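Local structure of ribonuclease (Nicotiana glutinosa, 1IYB) at residues P160-L174 / F194-P206. The protein probably cleaves RNA as a ribonuclease of the T2 family, and binds guanosine-5'-monophosphate in a guanine-recognising pocket. Sequence-based numbering, arbitrary orientation.
Sequences PGIECNVDESGNSQL and FPRGKCGSSIEFP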
# COMPACT_ATOMS: atom_id res chain seq x y z
N PRO A 160 -16.44 -13.20 13.59
CA PRO A 160 -16.07 -12.44 12.40
C PRO A 160 -15.71 -10.99 12.68
O PRO A 160 -16.00 -10.46 13.76
CB PRO A 160 -17.32 -12.53 11.55
CG PRO A 160 -18.39 -12.39 12.59
CD PRO A 160 -17.91 -13.32 13.69
N GLY A 161 -15.09 -10.36 11.70
CA GLY A 161 -14.75 -8.95 11.78
C GLY A 161 -15.78 -8.27 10.90
O GLY A 161 -16.06 -8.75 9.79
N ILE A 162 -16.36 -7.17 11.37
CA ILE A 162 -17.37 -6.46 10.60
C ILE A 162 -16.91 -5.05 10.23
O ILE A 162 -16.49 -4.28 11.09
CB ILE A 162 -18.69 -6.34 11.40
CG1 ILE A 162 -19.12 -7.72 11.91
CG2 ILE A 162 -19.78 -5.73 10.52
CD1 ILE A 162 -19.40 -8.74 10.82
N GLU A 163 -16.99 -4.71 8.94
CA GLU A 163 -16.59 -3.39 8.46
C GLU A 163 -17.80 -2.68 7.90
O GLU A 163 -18.61 -3.29 7.19
CB GLU A 163 -15.53 -3.51 7.36
CG GLU A 163 -14.96 -2.17 6.92
CD GLU A 163 -14.20 -2.25 5.61
OE1 GLU A 163 -13.71 -3.35 5.27
OE2 GLU A 163 -14.07 -1.21 4.93
N CYS A 164 -17.92 -1.40 8.21
CA CYS A 164 -19.04 -0.59 7.74
C CYS A 164 -18.57 0.59 6.91
O CYS A 164 -17.42 1.02 7.01
CB CYS A 164 -19.84 -0.04 8.92
SG CYS A 164 -20.67 -1.33 9.91
N ASN A 165 -19.45 1.08 6.05
CA ASN A 165 -19.17 2.27 5.27
C ASN A 165 -20.45 3.10 5.36
O ASN A 165 -21.37 2.73 6.10
CB ASN A 165 -18.78 1.94 3.81
CG ASN A 165 -19.93 1.44 2.95
OD1 ASN A 165 -19.83 1.43 1.72
ND2 ASN A 165 -21.02 1.02 3.57
N VAL A 166 -20.53 4.21 4.65
CA VAL A 166 -21.72 5.05 4.73
C VAL A 166 -22.43 5.16 3.39
O VAL A 166 -21.80 5.23 2.35
CB VAL A 166 -21.35 6.47 5.21
CG1 VAL A 166 -22.60 7.30 5.38
CG2 VAL A 166 -20.57 6.39 6.52
N ASP A 167 -23.76 5.15 3.44
CA ASP A 167 -24.55 5.27 2.21
C ASP A 167 -24.72 6.75 1.91
O ASP A 167 -24.08 7.60 2.54
CB ASP A 167 -25.92 4.59 2.38
CG ASP A 167 -26.81 5.29 3.39
OD1 ASP A 167 -27.89 4.74 3.70
OD2 ASP A 167 -26.45 6.38 3.87
N GLU A 168 -25.59 7.08 0.96
CA GLU A 168 -25.81 8.48 0.60
C GLU A 168 -26.54 9.23 1.71
O GLU A 168 -26.24 10.39 1.97
CB GLU A 168 -26.61 8.58 -0.70
CG GLU A 168 -25.92 7.96 -1.90
CD GLU A 168 -26.60 8.33 -3.21
OE1 GLU A 168 -26.59 9.53 -3.57
OE2 GLU A 168 -27.15 7.42 -3.88
N SER A 169 -27.49 8.56 2.36
CA SER A 169 -28.26 9.17 3.43
C SER A 169 -27.46 9.37 4.72
O SER A 169 -27.99 9.87 5.71
CB SER A 169 -29.51 8.33 3.72
OG SER A 169 -30.35 8.26 2.59
N GLY A 170 -26.20 8.97 4.69
CA GLY A 170 -25.35 9.12 5.86
C GLY A 170 -25.45 8.01 6.89
O GLY A 170 -24.79 8.06 7.93
N ASN A 171 -26.27 7.00 6.60
CA ASN A 171 -26.44 5.88 7.51
C ASN A 171 -25.27 4.91 7.47
O ASN A 171 -24.72 4.63 6.40
CB ASN A 171 -27.73 5.12 7.19
CG ASN A 171 -28.98 5.92 7.50
OD1 ASN A 171 -30.10 5.43 7.34
ND2 ASN A 171 -28.80 7.16 7.95
N SER A 172 -24.89 4.41 8.64
CA SER A 172 -23.81 3.44 8.76
C SER A 172 -24.42 2.11 8.31
O SER A 172 -25.54 1.78 8.70
CB SER A 172 -23.35 3.34 10.21
OG SER A 172 -22.28 2.41 10.35
N GLN A 173 -23.69 1.36 7.49
CA GLN A 173 -24.23 0.11 6.97
C GLN A 173 -23.23 -1.04 6.91
O GLN A 173 -22.01 -0.82 6.81
CB GLN A 173 -24.79 0.35 5.57
CG GLN A 173 -23.76 0.92 4.62
CD GLN A 173 -24.31 1.24 3.25
OE1 GLN A 173 -23.56 1.55 2.33
NE2 GLN A 173 -25.63 1.19 3.10
N LEU A 174 -23.75 -2.26 6.98
CA LEU A 174 -22.94 -3.47 6.91
C LEU A 174 -22.32 -3.52 5.52
O LEU A 174 -23.03 -3.66 4.52
CB LEU A 174 -23.83 -4.70 7.12
CG LEU A 174 -23.18 -6.08 7.03
CD1 LEU A 174 -22.09 -6.20 8.08
CD2 LEU A 174 -24.23 -7.16 7.23
N PHE A 194 -8.24 -7.51 14.71
CA PHE A 194 -9.31 -7.02 13.85
C PHE A 194 -9.05 -5.57 13.43
O PHE A 194 -8.60 -4.76 14.23
CB PHE A 194 -10.66 -7.06 14.58
CG PHE A 194 -11.21 -8.44 14.79
CD1 PHE A 194 -11.70 -9.18 13.73
CD2 PHE A 194 -11.26 -8.99 16.07
CE1 PHE A 194 -12.25 -10.44 13.92
CE2 PHE A 194 -11.81 -10.26 16.28
CZ PHE A 194 -12.31 -10.98 15.20
N PRO A 195 -9.34 -5.23 12.16
CA PRO A 195 -9.13 -3.85 11.71
C PRO A 195 -10.25 -2.97 12.26
O PRO A 195 -11.25 -3.48 12.77
CB PRO A 195 -9.19 -3.97 10.19
CG PRO A 195 -8.82 -5.41 9.93
CD PRO A 195 -9.57 -6.12 11.02
N ARG A 196 -10.09 -1.65 12.15
CA ARG A 196 -11.12 -0.72 12.61
C ARG A 196 -12.35 -0.92 11.74
O ARG A 196 -12.30 -0.71 10.53
CB ARG A 196 -10.65 0.72 12.46
CG ARG A 196 -9.52 1.14 13.39
CD ARG A 196 -9.16 2.60 13.13
NE ARG A 196 -8.16 3.12 14.06
CZ ARG A 196 -7.69 4.36 14.03
NH1 ARG A 196 -8.12 5.21 13.11
NH2 ARG A 196 -6.78 4.75 14.92
N GLY A 197 -13.46 -1.33 12.36
CA GLY A 197 -14.68 -1.56 11.60
C GLY A 197 -15.44 -0.31 11.18
O GLY A 197 -16.07 -0.29 10.13
N LYS A 198 -15.38 0.74 12.01
CA LYS A 198 -16.07 1.99 11.73
C LYS A 198 -17.59 1.80 11.74
O LYS A 198 -18.31 2.47 11.00
CB LYS A 198 -15.65 2.56 10.37
CG LYS A 198 -14.18 2.96 10.28
CD LYS A 198 -13.86 3.57 8.92
CE LYS A 198 -12.41 4.00 8.83
NZ LYS A 198 -12.08 4.59 7.49
N CYS A 199 -18.06 0.90 12.59
CA CYS A 199 -19.49 0.62 12.70
C CYS A 199 -20.13 1.23 13.94
O CYS A 199 -19.48 1.41 14.96
CB CYS A 199 -19.75 -0.88 12.76
SG CYS A 199 -19.29 -1.86 11.30
N GLY A 200 -21.42 1.54 13.84
CA GLY A 200 -22.14 2.07 14.97
C GLY A 200 -22.71 0.88 15.72
O GLY A 200 -22.59 -0.25 15.24
N SER A 201 -23.33 1.11 16.87
CA SER A 201 -23.92 0.02 17.64
C SER A 201 -25.00 -0.70 16.82
O SER A 201 -25.18 -1.91 16.95
CB SER A 201 -24.52 0.56 18.94
OG SER A 201 -25.49 1.56 18.68
N SER A 202 -25.71 0.06 16.00
CA SER A 202 -26.75 -0.49 15.13
C SER A 202 -26.45 -0.03 13.71
O SER A 202 -26.14 1.15 13.48
CB SER A 202 -28.13 0.01 15.56
OG SER A 202 -28.26 1.40 15.37
N ILE A 203 -26.53 -0.95 12.76
CA ILE A 203 -26.24 -0.64 11.37
C ILE A 203 -27.27 -1.16 10.38
O ILE A 203 -27.96 -2.15 10.64
CB ILE A 203 -24.86 -1.20 10.95
CG1 ILE A 203 -24.83 -2.72 11.14
CG2 ILE A 203 -23.76 -0.53 11.78
CD1 ILE A 203 -23.51 -3.37 10.75
N GLU A 204 -27.37 -0.48 9.24
CA GLU A 204 -28.32 -0.87 8.20
C GLU A 204 -27.79 -1.99 7.32
O GLU A 204 -26.58 -2.09 7.09
CB GLU A 204 -28.64 0.34 7.31
CG GLU A 204 -29.40 -0.03 6.04
CD GLU A 204 -29.48 1.10 5.03
OE1 GLU A 204 -28.44 1.72 4.74
OE2 GLU A 204 -30.59 1.36 4.52
N PHE A 205 -28.69 -2.84 6.85
CA PHE A 205 -28.36 -3.94 5.95
C PHE A 205 -29.24 -3.61 4.74
O PHE A 205 -30.35 -4.13 4.60
CB PHE A 205 -28.76 -5.28 6.59
CG PHE A 205 -28.21 -6.50 5.88
CD1 PHE A 205 -27.29 -6.39 4.84
CD2 PHE A 205 -28.62 -7.78 6.26
CE1 PHE A 205 -26.78 -7.52 4.20
CE2 PHE A 205 -28.12 -8.92 5.63
CZ PHE A 205 -27.19 -8.79 4.60
N PRO A 206 -28.74 -2.74 3.85
CA PRO A 206 -29.47 -2.31 2.65
C PRO A 206 -29.83 -3.38 1.63
O PRO A 206 -29.10 -4.34 1.43
CB PRO A 206 -28.54 -1.25 2.05
CG PRO A 206 -27.19 -1.77 2.39
CD PRO A 206 -27.37 -2.21 3.84
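Q173 and E204 form a single bridge where strands 172-174 and 202-204 pass at 74°, E204 N donating to S172 O and L174 N to E204 O. Farther along, C164 N reaches G197 O (2.9 Å). Beside this last bond a disulfide, with chi3 96°, makes the link between C164 and C199 covalent. The CD1 methyl of I203 rests on C164 SG at 3.6 Å and also meets L174 CB, its branch placed by a CG1 lying between backbone N and carbonyl carbon (chi1 59°). L174 turns CD2 over one face of the F205 ring, a CH-pi contact offset toward the rim, and W17 meets that ring edge-to-face. At the polar end, Q173 NE2 bonds chiefly to D23 OD2 and gives E204 OE1 a lesser, weak bond (3.3 Å). E204 OE1 also faces D167 OD1 at 3.2 Å, an acidic pair likely to raise the pKa of one partner. Because D167 OD2 accepts from N171 N, an alanine here would probably deprive that amide of its acceptor and leave the type I turn D167-G170 less firmly held. The example is a disulfide-stapled C-terminal segment crossing the edge hairpin of an RNase T2 antiparallel sheet.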